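PDB 1VPK: DNA polymerase III, beta subunit from Thermotoga maritima, which probably tethers DNA polymerases and other proteins to DNA as a ring-shaped head-to-tail homodimer, conferring processivity on replication. Local coordinates for residues Thr138-Thr143 and Glu222-Val227; Leu177-Ala182 and Leu190-Ile195; Glu77-Val82 and Met122-Phe127; Tyr55-Asp60 and Pro128-Ala133; Val269-Leu274 and Lys340-Glu345. All blocks are in the same frame, centred on the assembly; numbering follows the deposited sequence.

Overall arrangement
The five contacts sample all three clamp domains along one arm of the ring. Contacts 3 and 4 lie in the N-terminal domain, centres 13 Å apart, and touch through Phe127, whose CZ is 3.9 Å from Thr59 CG2. Contacts 1 and 2 belong to the central domain, with centres 14 Å apart; Ile195 CD1 of contact 2 reaches Phe139 CD2 of contact 1 at 3.8 Å. Contact 5 is in the C-terminal domain, its centre about 50 Å from that of contact 3. Shared sheets bridge the domains: one is reached by contacts 1, 3 and 4, another by contacts 2 and 5. None of the five touches the second subunit.

Contact 1: Thr138-Thr143 and Glu222-Val227; sequences TFEVDT and EPTITV
Phe139 and Val227 meet because chi1 of 60° sets the phenylalanine CG between its own backbone N and carbonyl carbon, which tips the ring over its cross-strand neighbour, while Val227 holds CG1 anti to its N at 173°. Val227 CB then sits 3.9 Å from the ring centroid and 24° off the normal, a CH-pi contact over one face and displaced toward the rim. Next along the same face of the sheet, Val141 and Ile225 lie side by side, CG1 to CD1 3.6 Å, and both also pack on Leu146 of helix 143-153. The backbones are joined by paired bonds at Phe139-Val227 and Val141-Ile225; Val141 N to Ile225 O is 2.9 Å. At the far end Thr143 takes over as the strand gives way to the helix: its N reaches Pro223 O at 2.9 Å, and its OG1 donates to Glu222 O at 2.6 Å. Asp142 is the N-cap of that helix, its OD1 accepting from Leu145 N, and a water links the same oxygen to Pro223 O. An outermost strand, 137-142, pairs antiparallel with its inner neighbour 224-229 and then runs into helix 143-153, a strand-to-helix junction of a sliding-clamp domain.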
# COMPACT_ATOMS: atom_id res chain seq x y z
N THR A 138 26.27 -24.49 -20.33
CA THR A 138 26.33 -23.04 -20.18
C THR A 138 25.75 -22.29 -21.39
O THR A 138 25.79 -22.79 -22.55
CB THR A 138 27.78 -22.55 -19.82
OG1 THR A 138 27.75 -21.17 -19.51
CG2 THR A 138 28.73 -22.77 -20.93
N PHE A 139 25.16 -21.13 -21.11
CA PHE A 139 24.69 -20.23 -22.16
C PHE A 139 24.65 -18.79 -21.68
O PHE A 139 24.58 -18.51 -20.50
CB PHE A 139 23.32 -20.67 -22.70
CG PHE A 139 22.25 -20.71 -21.66
CD1 PHE A 139 22.06 -21.84 -20.88
CD2 PHE A 139 21.41 -19.59 -21.45
CE1 PHE A 139 21.08 -21.86 -19.89
CE2 PHE A 139 20.43 -19.61 -20.45
CZ PHE A 139 20.26 -20.75 -19.67
N GLU A 140 24.74 -17.87 -22.62
CA GLU A 140 24.50 -16.46 -22.34
C GLU A 140 23.07 -16.11 -22.72
O GLU A 140 22.54 -16.66 -23.68
CB GLU A 140 25.49 -15.58 -23.12
CG GLU A 140 26.84 -15.42 -22.42
CD GLU A 140 27.63 -14.21 -22.88
OE1 GLU A 140 27.61 -13.86 -24.09
OE2 GLU A 140 28.31 -13.60 -22.02
N VAL A 141 22.42 -15.21 -21.96
CA VAL A 141 21.13 -14.67 -22.41
C VAL A 141 21.03 -13.16 -22.18
O VAL A 141 21.60 -12.62 -21.23
CB VAL A 141 19.91 -15.48 -21.80
CG1 VAL A 141 19.95 -15.50 -20.35
CG2 VAL A 141 18.56 -14.95 -22.32
N ASP A 142 20.32 -12.49 -23.09
CA ASP A 142 20.04 -11.05 -22.97
C ASP A 142 19.33 -10.83 -21.61
O ASP A 142 18.42 -11.53 -21.23
CB ASP A 142 19.26 -10.58 -24.23
CG ASP A 142 18.79 -9.11 -24.15
OD1 ASP A 142 17.98 -8.78 -23.25
OD2 ASP A 142 19.24 -8.30 -25.01
N THR A 143 19.85 -9.89 -20.82
CA THR A 143 19.39 -9.66 -19.48
C THR A 143 17.92 -9.30 -19.42
O THR A 143 17.16 -9.90 -18.67
CB THR A 143 20.24 -8.56 -18.86
OG1 THR A 143 21.62 -8.89 -19.07
CG2 THR A 143 19.99 -8.42 -17.42
N GLU A 222 24.11 -4.69 -17.09
CA GLU A 222 24.86 -5.35 -18.13
C GLU A 222 23.96 -6.07 -19.15
O GLU A 222 22.92 -6.61 -18.79
CB GLU A 222 25.97 -6.21 -17.55
CG GLU A 222 25.66 -7.65 -17.24
CD GLU A 222 26.93 -8.41 -16.89
OE1 GLU A 222 27.79 -7.77 -16.21
OE2 GLU A 222 27.07 -9.61 -17.29
N PRO A 223 24.33 -6.00 -20.45
CA PRO A 223 23.46 -6.42 -21.59
C PRO A 223 23.07 -7.91 -21.63
O PRO A 223 21.97 -8.26 -22.06
CB PRO A 223 24.30 -6.05 -22.83
CG PRO A 223 25.25 -5.06 -22.36
CD PRO A 223 25.60 -5.45 -20.95
N THR A 224 23.99 -8.76 -21.21
CA THR A 224 23.72 -10.19 -21.13
C THR A 224 24.23 -10.76 -19.82
O THR A 224 25.05 -10.15 -19.15
CB THR A 224 24.43 -10.95 -22.24
OG1 THR A 224 25.84 -10.74 -22.12
CG2 THR A 224 24.00 -10.46 -23.57
N ILE A 225 23.72 -11.93 -19.45
CA ILE A 225 24.17 -12.65 -18.25
C ILE A 225 24.48 -14.12 -18.61
O ILE A 225 23.99 -14.64 -19.62
CB ILE A 225 23.12 -12.65 -17.11
CG1 ILE A 225 21.81 -13.30 -17.54
CG2 ILE A 225 22.88 -11.25 -16.59
CD1 ILE A 225 21.79 -14.81 -17.32
N THR A 226 25.29 -14.77 -17.78
CA THR A 226 25.67 -16.17 -18.01
C THR A 226 25.02 -17.11 -17.03
O THR A 226 24.96 -16.83 -15.84
CB THR A 226 27.20 -16.36 -17.88
OG1 THR A 226 27.86 -15.49 -18.81
CG2 THR A 226 27.59 -17.79 -18.17
N VAL A 227 24.57 -18.26 -17.54
CA VAL A 227 23.95 -19.32 -16.73
C VAL A 227 24.74 -20.58 -16.94
O VAL A 227 25.03 -20.91 -18.07
CB VAL A 227 22.52 -19.58 -17.20
CG1 VAL A 227 21.91 -20.80 -16.47
CG2 VAL A 227 21.66 -18.29 -17.03
O HOH W 1 19.74 -6.68 -21.91

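Contact 2: Leu177-Ala182 and Leu190-Ile195; sequences LLRLVA and LAEEQI
Arg179 and Glu192 face each other as a non-hydrogen-bonded pair, and their side chains make the salt bridge of this contact. The arginine approaches side-on: NE at 2.7 Å and NH2 at 2.8 Å both donate to the single oxygen Glu192 OE1, NE on its anti side and NH2 on its syn side, from one face of the carboxylate plane. The two flat groups are turned only 19° apart. A bend at chi3 (-67°) turns the NE/NH2 edge of the guanidinium toward this oxygen, and Leu190 CD1 lies over one of its faces. On the partly exposed side Leu177 flanks the glutamate, CD1 to Glu192 CG 3.5 Å, and beyond it Gln194 is exposed. Arg179 NH1 turns to Tyr255 OH. A methionine in place of Arg179 would probably leave the Glu192 carboxylate without its charged mate and Tyr255 OH without this donor.

The other face is closely packed. Leu178, Leu180 and Ala191 point there, into helix 143-153, where they meet Leu146, Val150 and Val153 respectively. Ile195 CD1 also reaches Leu178 CB at 3.9 Å. Between the two faces the backbone pairing is regular, Leu180 N to Ala191 O being 2.8 Å. Leu178, Leu180 and Ala191 toward the helix, with the Arg179-Glu192 pair set among Leu177, Val181 and Leu190 on the reverse, make up an antiparallel beta hairpin in the helix-backed sheet of a sliding-clamp domain.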
# COMPACT_ATOMS: atom_id res chain seq x y z
N LEU A 177 17.03 -22.37 -27.48
CA LEU A 177 15.66 -22.25 -26.96
C LEU A 177 15.62 -22.43 -25.44
O LEU A 177 16.21 -23.37 -24.92
CB LEU A 177 14.72 -23.29 -27.60
CG LEU A 177 13.20 -23.21 -27.44
CD1 LEU A 177 12.67 -21.95 -28.08
CD2 LEU A 177 12.51 -24.42 -28.12
N LEU A 178 14.91 -21.52 -24.77
CA LEU A 178 14.66 -21.59 -23.34
C LEU A 178 13.19 -21.42 -23.10
O LEU A 178 12.56 -20.52 -23.66
CB LEU A 178 15.39 -20.46 -22.60
CG LEU A 178 15.12 -20.27 -21.11
CD1 LEU A 178 15.70 -21.42 -20.34
CD2 LEU A 178 15.73 -18.97 -20.60
N ARG A 179 12.67 -22.28 -22.24
CA ARG A 179 11.31 -22.22 -21.77
C ARG A 179 11.34 -22.24 -20.27
O ARG A 179 12.06 -23.02 -19.67
CB ARG A 179 10.52 -23.44 -22.26
CG ARG A 179 9.09 -23.55 -21.74
CD ARG A 179 8.39 -24.85 -22.22
NE ARG A 179 8.12 -24.90 -23.66
CZ ARG A 179 7.37 -25.85 -24.24
NH1 ARG A 179 6.79 -26.79 -23.51
NH2 ARG A 179 7.16 -25.83 -25.52
N LEU A 180 10.52 -21.38 -19.69
CA LEU A 180 10.27 -21.34 -18.29
C LEU A 180 8.83 -21.69 -18.02
O LEU A 180 7.94 -21.24 -18.74
CB LEU A 180 10.53 -19.93 -17.77
CG LEU A 180 11.93 -19.36 -17.88
CD1 LEU A 180 11.96 -17.98 -17.16
CD2 LEU A 180 12.96 -20.34 -17.28
N VAL A 181 8.59 -22.46 -16.96
CA VAL A 181 7.25 -22.90 -16.59
C VAL A 181 7.06 -22.79 -15.10
O VAL A 181 7.93 -23.12 -14.33
CB VAL A 181 6.98 -24.37 -16.99
CG1 VAL A 181 5.46 -24.69 -16.93
CG2 VAL A 181 7.46 -24.63 -18.39
N ALA A 182 5.89 -22.33 -14.69
CA ALA A 182 5.54 -22.31 -13.28
C ALA A 182 4.09 -22.64 -13.14
O ALA A 182 3.27 -22.29 -14.02
CB ALA A 182 5.83 -20.90 -12.67
N LEU A 190 3.60 -20.24 -18.91
CA LEU A 190 4.70 -20.72 -19.70
C LEU A 190 5.23 -19.62 -20.61
O LEU A 190 4.45 -18.96 -21.26
CB LEU A 190 4.20 -21.88 -20.56
CG LEU A 190 5.18 -22.66 -21.42
CD1 LEU A 190 4.60 -24.05 -21.65
CD2 LEU A 190 5.43 -21.96 -22.78
N ALA A 191 6.56 -19.49 -20.69
CA ALA A 191 7.23 -18.51 -21.54
C ALA A 191 8.36 -19.25 -22.28
O ALA A 191 9.10 -20.04 -21.66
CB ALA A 191 7.83 -17.35 -20.66
N GLU A 192 8.51 -18.97 -23.57
CA GLU A 192 9.55 -19.59 -24.37
C GLU A 192 10.15 -18.57 -25.35
O GLU A 192 9.41 -17.82 -26.01
CB GLU A 192 8.94 -20.76 -25.14
CG GLU A 192 9.86 -21.53 -26.03
CD GLU A 192 9.15 -22.70 -26.67
OE1 GLU A 192 9.01 -23.74 -25.98
OE2 GLU A 192 8.71 -22.58 -27.83
N GLU A 193 11.47 -18.55 -25.46
CA GLU A 193 12.13 -17.61 -26.37
C GLU A 193 13.34 -18.25 -27.00
O GLU A 193 14.09 -19.03 -26.35
CB GLU A 193 12.62 -16.36 -25.62
CG GLU A 193 11.51 -15.47 -25.05
CD GLU A 193 10.90 -14.58 -26.07
OE1 GLU A 193 11.37 -14.58 -27.22
OE2 GLU A 193 9.94 -13.85 -25.72
N GLN A 194 13.59 -17.85 -28.22
CA GLN A 194 14.79 -18.20 -28.92
C GLN A 194 15.96 -17.49 -28.26
O GLN A 194 15.90 -16.30 -27.94
CB GLN A 194 14.68 -17.81 -30.39
CG GLN A 194 15.85 -18.32 -31.17
CD GLN A 194 15.71 -18.21 -32.65
OE1 GLN A 194 14.60 -18.26 -33.21
NE2 GLN A 194 16.86 -18.09 -33.31
N ILE A 195 17.01 -18.26 -28.02
CA ILE A 195 18.25 -17.74 -27.45
C ILE A 195 19.38 -18.46 -28.19
O ILE A 195 19.11 -19.25 -29.11
CB ILE A 195 18.36 -17.98 -25.96
CG1 ILE A 195 18.39 -19.48 -25.62
CG2 ILE A 195 17.22 -17.25 -25.20
CD1 ILE A 195 18.83 -19.71 -24.20

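Contact 3: Glu77-Val82 and Met122-Phe127; sequences EARFVV and MPADEF
Val81 and Met122 form a single antiparallel bridge, the point where edge strand 78-83 of the N-terminal clamp domain takes up the loop ending in a type I turn, Ala124 to Phe127. Met122 N donates to Val81 O at 2.7 Å. Val81 CG2 touches Ala124 CB at 3.8 Å, with Phe127 CD2 beyond.

Arg79 reaches farther. From CB the chain runs extended to NE, CG anti to the backbone N (chi1 -167°), and CG passes Ala124 CB at 4.0 Å. NE has a long, weak ion pair with Glu48. At the tip NH2 donates to Phe127 O at 3.1 Å and 163°, the oxygen lying in the guanidinium plane, whereas NH1 makes weak bonds to Phe127 O and Ala124 O. A leucine at Arg79 would probably leave the Phe127 carbonyl without its straight donor and the turn less firmly fixed to the strand. Beside the arginine's own carbonyl a water bridges the backbones, donating to Arg79 O and accepting from Ala124 N at 2.9 Å.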
# COMPACT_ATOMS: atom_id res chain seq x y z
N GLU A 77 42.23 -5.97 6.34
CA GLU A 77 41.66 -7.29 6.24
C GLU A 77 40.59 -7.43 7.30
O GLU A 77 40.83 -7.13 8.47
CB GLU A 77 42.74 -8.34 6.49
CG GLU A 77 42.31 -9.80 6.23
CD GLU A 77 43.50 -10.77 6.23
OE1 GLU A 77 44.64 -10.33 6.47
OE2 GLU A 77 43.31 -11.99 5.98
N ALA A 78 39.42 -7.89 6.91
CA ALA A 78 38.35 -8.18 7.87
C ALA A 78 37.39 -9.21 7.26
O ALA A 78 37.33 -9.38 6.04
CB ALA A 78 37.62 -6.88 8.24
N ARG A 79 36.67 -9.95 8.12
CA ARG A 79 35.61 -10.89 7.67
C ARG A 79 34.62 -10.89 8.84
O ARG A 79 34.98 -11.28 9.94
CB ARG A 79 36.17 -12.30 7.41
CG ARG A 79 35.23 -13.24 6.67
CD ARG A 79 35.88 -14.66 6.31
NE ARG A 79 35.00 -15.42 5.36
CZ ARG A 79 34.04 -16.28 5.72
NH1 ARG A 79 33.80 -16.53 7.00
NH2 ARG A 79 33.29 -16.87 4.82
N PHE A 80 33.39 -10.42 8.62
CA PHE A 80 32.39 -10.32 9.70
C PHE A 80 31.02 -10.29 9.06
O PHE A 80 30.88 -10.14 7.84
CB PHE A 80 32.64 -9.06 10.56
CG PHE A 80 32.63 -7.78 9.77
CD1 PHE A 80 31.45 -7.07 9.53
CD2 PHE A 80 33.79 -7.30 9.21
CE1 PHE A 80 31.45 -5.94 8.74
CE2 PHE A 80 33.80 -6.14 8.47
CZ PHE A 80 32.65 -5.46 8.23
N VAL A 81 29.99 -10.43 9.90
CA VAL A 81 28.62 -10.41 9.42
C VAL A 81 27.93 -9.21 10.06
O VAL A 81 28.21 -8.86 11.23
CB VAL A 81 27.95 -11.76 9.73
CG1 VAL A 81 26.49 -11.82 9.28
CG2 VAL A 81 28.74 -12.90 9.06
N VAL A 82 27.08 -8.55 9.29
CA VAL A 82 26.24 -7.49 9.79
C VAL A 82 24.74 -7.77 9.53
O VAL A 82 24.38 -8.34 8.50
CB VAL A 82 26.67 -6.10 9.20
CG1 VAL A 82 27.79 -5.51 10.07
CG2 VAL A 82 27.07 -6.20 7.78
N MET A 122 28.70 -9.30 13.80
CA MET A 122 28.65 -10.70 14.25
C MET A 122 29.81 -11.54 13.66
O MET A 122 30.41 -11.19 12.62
CB MET A 122 27.37 -11.36 13.73
CG MET A 122 26.08 -11.12 14.51
SD MET A 122 24.63 -11.50 13.46
CE MET A 122 24.56 -9.89 12.70
N PRO A 123 30.12 -12.68 14.29
CA PRO A 123 31.19 -13.56 13.84
C PRO A 123 30.90 -14.16 12.53
O PRO A 123 29.75 -14.49 12.24
CB PRO A 123 31.18 -14.67 14.91
CG PRO A 123 30.57 -14.04 16.07
CD PRO A 123 29.52 -13.19 15.54
N ALA A 124 31.92 -14.30 11.70
CA ALA A 124 31.70 -14.90 10.38
C ALA A 124 32.20 -16.34 10.32
O ALA A 124 32.10 -16.96 9.29
CB ALA A 124 32.38 -14.09 9.30
N ASP A 125 32.72 -16.87 11.43
CA ASP A 125 33.34 -18.17 11.36
C ASP A 125 32.40 -19.29 10.99
O ASP A 125 32.87 -20.32 10.56
CB ASP A 125 34.17 -18.50 12.60
CG ASP A 125 33.38 -18.42 13.89
OD1 ASP A 125 32.90 -17.33 14.26
OD2 ASP A 125 33.26 -19.46 14.56
N GLU A 126 31.10 -19.09 11.06
CA GLU A 126 30.14 -20.10 10.58
C GLU A 126 29.42 -19.69 9.32
O GLU A 126 28.51 -20.41 8.86
CB GLU A 126 29.15 -20.44 11.69
CG GLU A 126 29.76 -21.33 12.75
CD GLU A 126 28.98 -21.38 14.05
OE1 GLU A 126 27.88 -20.79 14.17
OE2 GLU A 126 29.49 -22.01 14.98
N PHE A 127 29.83 -18.57 8.72
CA PHE A 127 29.33 -18.18 7.44
C PHE A 127 30.13 -18.92 6.35
O PHE A 127 31.34 -18.76 6.23
CB PHE A 127 29.40 -16.67 7.23
CG PHE A 127 28.58 -16.20 6.12
CD1 PHE A 127 29.00 -16.37 4.80
CD2 PHE A 127 27.37 -15.58 6.36
CE1 PHE A 127 28.23 -15.94 3.75
CE2 PHE A 127 26.62 -15.15 5.32
CZ PHE A 127 27.04 -15.33 4.01
O HOH W 2 34.25 -12.64 12.27

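Contact 4: Tyr55-Asp60 and Pro128-Ala133; sequences YICATD and PEITPA
Ile130 reaches from the loop between strands 115-120 and 137-142 onto strand 53-59, in the sheet that continues from the N-terminal into the central clamp domain. The contact is mostly apolar packing of a domain-linking loop against a strand, through a few carbon atoms and one backbone carbonyl. Ile130 buries 67 Å² here, Thr59 45 Å² and Pro128 23 Å².

The isoleucine does its touching with the end of its longer branch. CG1 stands anti to the carbonyl carbon (chi1 -62°) and the chain is extended beyond it, chi2 174°, which carries CD1 forward to the strand. There CD1 meets Cys57 CB at 3.8 Å and the backbone oxygen Ala58 O at 3.6 Å, with Thr59 CB a little farther off. Cys57 and Thr59 both direct their side chains toward the loop, as alternate residues of a strand do, while Ala58 between them turns the other way and packs on Leu33.

Thr59 divides its two branches between different tasks. OG1 is anti to the backbone N and serves the turn that follows, bonding to Thr63 O and Leu61 N. The methyl is left for the loop, and the ring of Phe127, just ahead of Pro128, packs against it as well. Thr59 and Pro128 reach toward each other, the threonine CG2 lying 3.9 Å from CG of the proline ring.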
# COMPACT_ATOMS: atom_id res chain seq x y z
N TYR A 55 34.25 -7.99 -0.75
CA TYR A 55 33.07 -8.79 -1.14
C TYR A 55 31.95 -8.64 -0.08
O TYR A 55 32.21 -8.60 1.16
CB TYR A 55 33.40 -10.28 -1.20
CG TYR A 55 34.57 -10.60 -2.06
CD1 TYR A 55 34.45 -10.65 -3.42
CD2 TYR A 55 35.82 -10.86 -1.50
CE1 TYR A 55 35.53 -10.93 -4.21
CE2 TYR A 55 36.90 -11.16 -2.29
CZ TYR A 55 36.74 -11.17 -3.64
OH TYR A 55 37.80 -11.47 -4.45
N ILE A 56 30.73 -8.57 -0.59
CA ILE A 56 29.52 -8.70 0.23
C ILE A 56 28.80 -10.00 -0.21
O ILE A 56 28.56 -10.20 -1.43
CB ILE A 56 28.60 -7.53 0.01
CG1 ILE A 56 29.26 -6.25 0.60
CG2 ILE A 56 27.23 -7.78 0.61
CD1 ILE A 56 28.57 -4.93 0.16
N CYS A 57 28.50 -10.87 0.76
CA CYS A 57 27.82 -12.16 0.49
C CYS A 57 26.53 -12.34 1.30
O CYS A 57 26.35 -11.76 2.39
CB CYS A 57 28.73 -13.33 0.77
SG CYS A 57 30.32 -13.27 -0.10
N ALA A 58 25.64 -13.16 0.77
CA ALA A 58 24.45 -13.59 1.53
C ALA A 58 24.13 -15.00 1.08
O ALA A 58 24.34 -15.36 -0.10
CB ALA A 58 23.33 -12.71 1.22
N THR A 59 23.64 -15.81 2.01
CA THR A 59 23.14 -17.12 1.66
C THR A 59 22.10 -17.57 2.68
O THR A 59 22.15 -17.19 3.85
CB THR A 59 24.27 -18.15 1.61
OG1 THR A 59 23.78 -19.38 1.06
CG2 THR A 59 24.86 -18.47 3.02
N ASP A 60 21.22 -18.43 2.21
CA ASP A 60 20.38 -19.26 3.07
C ASP A 60 20.68 -20.73 2.92
O ASP A 60 19.88 -21.55 3.28
CB ASP A 60 18.92 -19.02 2.72
CG ASP A 60 18.56 -19.43 1.31
OD1 ASP A 60 19.35 -20.11 0.63
OD2 ASP A 60 17.45 -19.05 0.87
N PRO A 128 29.47 -19.71 5.55
CA PRO A 128 30.18 -20.57 4.60
C PRO A 128 30.75 -19.87 3.35
O PRO A 128 30.30 -18.80 2.95
CB PRO A 128 29.09 -21.51 4.18
CG PRO A 128 27.86 -20.66 4.19
CD PRO A 128 28.00 -19.86 5.43
N GLU A 129 31.75 -20.50 2.73
CA GLU A 129 32.25 -20.07 1.42
C GLU A 129 31.19 -20.31 0.35
O GLU A 129 30.57 -21.38 0.31
CB GLU A 129 33.53 -20.85 1.03
CG GLU A 129 34.79 -20.38 1.75
CD GLU A 129 35.17 -18.93 1.38
OE1 GLU A 129 34.66 -18.41 0.36
OE2 GLU A 129 35.98 -18.32 2.12
N ILE A 130 30.96 -19.32 -0.51
CA ILE A 130 30.00 -19.46 -1.60
C ILE A 130 30.80 -19.74 -2.88
O ILE A 130 31.63 -18.93 -3.31
CB ILE A 130 29.16 -18.21 -1.74
CG1 ILE A 130 28.36 -18.00 -0.43
CG2 ILE A 130 28.25 -18.31 -3.00
CD1 ILE A 130 27.62 -16.73 -0.45
N THR A 131 30.57 -20.91 -3.46
CA THR A 131 31.32 -21.28 -4.67
C THR A 131 30.40 -21.61 -5.85
O THR A 131 29.27 -22.08 -5.67
CB THR A 131 32.28 -22.45 -4.45
OG1 THR A 131 31.53 -23.66 -4.30
CG2 THR A 131 33.17 -22.22 -3.21
N PRO A 132 30.90 -21.33 -7.07
CA PRO A 132 30.06 -21.47 -8.25
C PRO A 132 29.84 -22.92 -8.65
O PRO A 132 30.51 -23.83 -8.16
CB PRO A 132 30.85 -20.71 -9.34
CG PRO A 132 31.98 -20.03 -8.66
CD PRO A 132 32.25 -20.82 -7.43
N ALA A 133 28.90 -23.10 -9.57
CA ALA A 133 28.66 -24.40 -10.17
C ALA A 133 29.93 -24.84 -10.90
O ALA A 133 30.75 -24.02 -11.30
CB ALA A 133 27.53 -24.33 -11.09

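Contact 5: Val269-Leu274 and Lys340-Glu345; sequences VSRKEL and KHIETE
Arg271 meets three backbone carbonyls in the loop after helix 332-341. Its own N donates to Glu345 O at 2.8 Å, and NE donates to Thr344 O at 3.0 Å, the oxygen lying 17° out of the guanidinium plane. Ile342 O comes over one face instead, 3.0 Å from CZ; this close approach is not a hydrogen bond to NE or NH1, whose angles are poor. The aliphatic part of the chain packs too, CD against Ile342 CG2 at 3.7 Å.

The side chain starts extended, with CG anti to the backbone N (chi1 -171°), then bends at chi3 (67°) to lay the guanidinium across the loop. NH1 is held from beyond by Leu339 O, so the group grips the end of that helix as well as the loop. Strand 265-270 passes here into helix 271-285, and Ser270 with Glu273 forms a capping box: Glu273 N donates to Ser270 OG at 3.0 Å, and Ser270 N returns a bond to Glu273 OE1. A water accepts from Lys272 N and donates to Glu345 O at 2.6 Å, giving that carbonyl a second donor besides Arg271 N. Farther out, Ile342 packs on Ile347, Ile360 and Pro362 of the neighbouring strands, and Thr344 OG1 bonds to Glu346 O.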
# COMPACT_ATOMS: atom_id res chain seq x y z
N VAL A 269 -11.26 -11.35 -27.02
CA VAL A 269 -11.86 -10.35 -26.17
C VAL A 269 -10.77 -9.36 -25.75
O VAL A 269 -9.62 -9.75 -25.58
CB VAL A 269 -12.55 -11.01 -24.94
CG1 VAL A 269 -11.58 -11.74 -24.06
CG2 VAL A 269 -13.35 -9.98 -24.12
N SER A 270 -11.15 -8.09 -25.59
CA SER A 270 -10.25 -7.04 -25.12
C SER A 270 -9.73 -7.37 -23.71
O SER A 270 -10.48 -7.79 -22.85
CB SER A 270 -10.96 -5.66 -25.15
OG SER A 270 -10.40 -4.82 -24.17
N ARG A 271 -8.42 -7.24 -23.49
CA ARG A 271 -7.84 -7.46 -22.16
C ARG A 271 -8.39 -6.46 -21.11
O ARG A 271 -8.76 -6.86 -20.01
CB ARG A 271 -6.32 -7.37 -22.26
CG ARG A 271 -5.56 -7.80 -21.00
CD ARG A 271 -4.09 -7.83 -21.28
NE ARG A 271 -3.59 -6.48 -21.51
CZ ARG A 271 -3.12 -5.65 -20.59
NH1 ARG A 271 -3.01 -6.02 -19.31
NH2 ARG A 271 -2.69 -4.45 -20.97
N LYS A 272 -8.42 -5.18 -21.45
CA LYS A 272 -9.06 -4.15 -20.60
C LYS A 272 -10.54 -4.45 -20.31
O LYS A 272 -10.96 -4.35 -19.18
CB LYS A 272 -8.96 -2.79 -21.29
CG LYS A 272 -9.57 -1.60 -20.57
CD LYS A 272 -9.53 -0.37 -21.44
CE LYS A 272 -9.87 0.90 -20.67
NZ LYS A 272 -8.79 1.27 -19.68
N GLU A 273 -11.29 -4.83 -21.34
CA GLU A 273 -12.75 -5.17 -21.27
C GLU A 273 -13.05 -6.32 -20.31
O GLU A 273 -13.90 -6.22 -19.41
CB GLU A 273 -13.23 -5.53 -22.72
CG GLU A 273 -14.57 -6.23 -22.90
CD GLU A 273 -14.96 -6.54 -24.40
OE1 GLU A 273 -14.11 -6.76 -25.33
OE2 GLU A 273 -16.21 -6.61 -24.61
N LEU A 274 -12.31 -7.39 -20.44
CA LEU A 274 -12.45 -8.51 -19.53
C LEU A 274 -11.97 -8.19 -18.12
O LEU A 274 -12.58 -8.63 -17.15
CB LEU A 274 -11.69 -9.69 -20.08
CG LEU A 274 -11.82 -11.00 -19.29
CD1 LEU A 274 -13.25 -11.43 -19.18
CD2 LEU A 274 -10.98 -12.05 -19.99
N LYS A 340 -3.13 -9.26 -16.08
CA LYS A 340 -2.07 -8.39 -15.60
C LYS A 340 -0.75 -8.61 -16.31
O LYS A 340 0.03 -7.68 -16.45
CB LYS A 340 -1.81 -8.61 -14.10
CG LYS A 340 -3.00 -8.32 -13.18
CD LYS A 340 -2.69 -8.69 -11.71
CE LYS A 340 -3.96 -8.53 -10.78
NZ LYS A 340 -4.12 -9.71 -9.83
N HIS A 341 -0.46 -9.86 -16.70
CA HIS A 341 0.84 -10.16 -17.27
C HIS A 341 0.90 -10.22 -18.78
O HIS A 341 1.96 -10.46 -19.34
CB HIS A 341 1.32 -11.49 -16.69
CG HIS A 341 1.62 -11.40 -15.24
ND1 HIS A 341 0.68 -11.61 -14.27
CD2 HIS A 341 2.74 -10.98 -14.61
CE1 HIS A 341 1.21 -11.39 -13.09
NE2 HIS A 341 2.47 -11.03 -13.26
N ILE A 342 -0.25 -10.05 -19.43
CA ILE A 342 -0.30 -9.97 -20.88
C ILE A 342 -0.26 -8.52 -21.29
O ILE A 342 -0.90 -7.65 -20.67
CB ILE A 342 -1.56 -10.66 -21.41
CG1 ILE A 342 -1.43 -12.18 -21.18
CG2 ILE A 342 -1.81 -10.33 -22.89
CD1 ILE A 342 -2.62 -12.98 -21.56
N GLU A 343 0.48 -8.24 -22.35
CA GLU A 343 0.70 -6.86 -22.79
C GLU A 343 -0.11 -6.47 -24.02
O GLU A 343 -0.32 -5.28 -24.23
CB GLU A 343 2.20 -6.65 -23.01
CG GLU A 343 2.99 -7.29 -21.85
CD GLU A 343 4.43 -6.81 -21.71
OE1 GLU A 343 4.79 -5.68 -22.18
OE2 GLU A 343 5.20 -7.58 -21.09
N THR A 344 -0.62 -7.43 -24.77
CA THR A 344 -1.47 -7.10 -25.91
C THR A 344 -2.85 -6.59 -25.50
O THR A 344 -3.32 -6.91 -24.42
CB THR A 344 -1.66 -8.31 -26.87
OG1 THR A 344 -2.20 -9.44 -26.16
CG2 THR A 344 -0.35 -8.70 -27.46
N GLU A 345 -3.49 -5.82 -26.37
CA GLU A 345 -4.79 -5.24 -26.10
C GLU A 345 -5.90 -6.25 -26.17
O GLU A 345 -6.93 -6.05 -25.53
CB GLU A 345 -5.12 -4.12 -27.07
CG GLU A 345 -4.20 -2.97 -26.98
CD GLU A 345 -4.48 -1.90 -28.01
OE1 GLU A 345 -5.61 -1.80 -28.51
OE2 GLU A 345 -3.53 -1.15 -28.34
O HOH W 3 -7.27 -3.96 -24.00